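Local atomic coordinates of putative capsid protein of prophage (Escherichia coli CFT073, PDB entry 3BQW), a protein that probably serves as a major capsid protein of a prophage, building the shell that encloses phage DNA. Residues 205-210 / 255-260. Sequence-based numbering, arbitrary orientation.
Sequences NVMIMG and GDLALI
With its CG anti to the backbone N (chi1 -171°) and the thioether folded at chi3 (52°), Met-207 brings CE alongside Leu-259, and the two side chains run side by side in the same direction. Met-207 CE and Leu-259 CD2 are 3.5 Å apart, tighter than ordinary van der Waals contact. Nearer the backbone, Met-207 CB meets CG of Leu-257 at 4.0 Å, while CD1 of Leu-257 reaches over the peptide of Val-206. Met-209 bends at its thioether too and lays CE across CB of Leu-259, so that both methionines and both leucines form one apolar patch on this face. On the other face, Val-206 CG2 touches Ile-260 CD1 at 3.8 Å, the two side chains crossing at a slant. Ala-258 and Ile-208 belong to the same layer, which is covered by Phe-31 and Phe-35 of helix 30-35 and by Ala-237 and Cys-241 of helix 236-241.

Four backbone hydrogen bonds join the two segments. Met-207 uses both its backbone N-H and its C=O: its N donates to Ala-258 O at 2.7 Å, and its O accepts from Ile-260 N at 3.0 Å. Beyond it, Met-209 N bonds to Ile-260 O at a less straight 142°. At the opposite end Ala-258 N reaches Asn-205 O at 3.0 Å, approaching from above the carbonyl plane. The side-chain amide of Asn-205 turns elsewhere, its OD1 accepting from Thr-287 N.

Asn-205 and Val-206 both face Gly-285 in a classic beta bulge. From strand 206-209 the chain passes through three helices and strand 248-254, then turns back in an antiparallel hairpin, laying 257-260 parallel beside 206-209: a parallel pair inside a mixed beta-sheet, with 206-209 between 257-267 and antiparallel 281-285.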
loop_
_atom_site.group_PDB
_atom_site.type_symbol
_atom_site.label_atom_id
_atom_site.label_comp_id
_atom_site.label_asym_id
_atom_site.label_seq_id
_atom_site.Cartn_x
_atom_site.Cartn_y
_atom_site.Cartn_z
ATOM N N ASN A 205 -18.183 7.961 -0.217
ATOM C CA ASN A 205 -18.859 6.824 -0.835
ATOM C C ASN A 205 -18.237 5.471 -0.456
ATOM O O ASN A 205 -18.658 4.431 -0.940
ATOM C CB ASN A 205 -18.985 7.029 -2.365
ATOM C CG ASN A 205 -17.685 6.801 -3.121
ATOM O OD1 ASN A 205 -16.615 6.699 -2.534
ATOM N ND2 ASN A 205 -17.781 6.732 -4.456
ATOM N N VAL A 206 -17.252 5.494 0.424
ATOM C CA VAL A 206 -16.635 4.274 0.937
ATOM C C VAL A 206 -16.278 4.419 2.421
ATOM O O VAL A 206 -15.805 5.463 2.856
ATOM C CB VAL A 206 -15.415 3.834 0.064
ATOM C CG1 VAL A 206 -14.250 4.845 0.131
ATOM C CG2 VAL A 206 -14.992 2.404 0.426
ATOM N N MET A 207 -16.604 3.389 3.208
ATOM C CA MET A 207 -16.178 3.293 4.605
ATOM C C MET A 207 -15.343 2.014 4.775
ATOM O O MET A 207 -15.869 0.921 4.631
ATOM C CB MET A 207 -17.362 3.329 5.584
ATOM C CG MET A 207 -16.949 3.454 7.073
ATOM S SD MET A 207 -18.239 3.757 8.324
ATOM C CE MET A 207 -19.416 2.489 8.009
ATOM N N ILE A 208 -14.039 2.190 5.025
ATOM C CA ILE A 208 -13.100 1.108 5.295
ATOM C C ILE A 208 -12.837 1.001 6.802
ATOM O O ILE A 208 -12.477 1.986 7.448
ATOM C CB ILE A 208 -11.778 1.309 4.547
ATOM C CG1 ILE A 208 -12.053 1.562 3.052
ATOM C CG2 ILE A 208 -10.899 0.073 4.719
ATOM C CD1 ILE A 208 -11.114 2.487 2.403
ATOM N N MET A 209 -13.063 -0.200 7.352
ATOM C CA MET A 209 -13.177 -0.422 8.793
ATOM C C MET A 209 -12.234 -1.531 9.212
ATOM O O MET A 209 -12.178 -2.553 8.555
ATOM C CB MET A 209 -14.571 -0.955 9.153
ATOM C CG MET A 209 -15.698 -0.051 8.923
ATOM S SD MET A 209 -17.263 -0.845 9.260
ATOM C CE MET A 209 -17.694 -1.275 7.609
ATOM N N GLY A 210 -11.556 -1.336 10.343
ATOM C CA GLY A 210 -10.931 -2.426 11.060
ATOM C C GLY A 210 -11.985 -3.359 11.649
ATOM O O GLY A 210 -13.182 -3.025 11.669
ATOM N N GLY A 255 -26.899 3.056 2.266
ATOM C CA GLY A 255 -27.231 4.134 1.345
ATOM C C GLY A 255 -26.225 4.092 0.212
ATOM O O GLY A 255 -26.063 3.059 -0.411
ATOM N N ASP A 256 -25.529 5.205 -0.032
ATOM C CA ASP A 256 -24.509 5.251 -1.093
ATOM C C ASP A 256 -23.093 5.029 -0.564
ATOM O O ASP A 256 -22.123 5.257 -1.276
ATOM C CB ASP A 256 -24.612 6.538 -1.959
ATOM C CG ASP A 256 -24.486 7.844 -1.159
ATOM O OD1 ASP A 256 -24.283 7.808 0.088
ATOM O OD2 ASP A 256 -24.596 8.925 -1.798
ATOM N N LEU A 257 -22.989 4.528 0.665
ATOM C CA LEU A 257 -21.720 4.277 1.330
ATOM C C LEU A 257 -21.371 2.801 1.273
ATOM O O LEU A 257 -22.074 1.971 1.841
ATOM C CB LEU A 257 -21.832 4.700 2.788
ATOM C CG LEU A 257 -20.586 4.808 3.656
ATOM C CD1 LEU A 257 -19.696 5.886 3.109
ATOM C CD2 LEU A 257 -20.991 5.129 5.116
ATOM N N ALA A 258 -20.295 2.471 0.564
ATOM C CA ALA A 258 -19.832 1.090 0.456
ATOM C C ALA A 258 -19.110 0.729 1.738
ATOM O O ALA A 258 -18.407 1.565 2.314
ATOM C CB ALA A 258 -18.904 0.912 -0.735
ATOM N N LEU A 259 -19.270 -0.529 2.150
ATOM C CA LEU A 259 -18.794 -1.012 3.436
ATOM C C LEU A 259 -17.768 -2.110 3.235
ATOM O O LEU A 259 -18.063 -3.160 2.672
ATOM C CB LEU A 259 -19.959 -1.541 4.281
ATOM C CG LEU A 259 -21.166 -0.644 4.557
ATOM C CD1 LEU A 259 -22.288 -1.519 5.143
ATOM C CD2 LEU A 259 -20.843 0.563 5.491
ATOM N N ILE A 260 -16.559 -1.842 3.703
ATOM C CA ILE A 260 -15.400 -2.702 3.532
ATOM C C ILE A 260 -14.753 -2.899 4.908
ATOM O O ILE A 260 -14.452 -1.921 5.612
ATOM C CB ILE A 260 -14.358 -2.071 2.544
ATOM C CG1 ILE A 260 -14.994 -1.764 1.170
ATOM C CG2 ILE A 260 -13.140 -3.001 2.363
ATOM C CD1 ILE A 260 -13.984 -1.197 0.098
#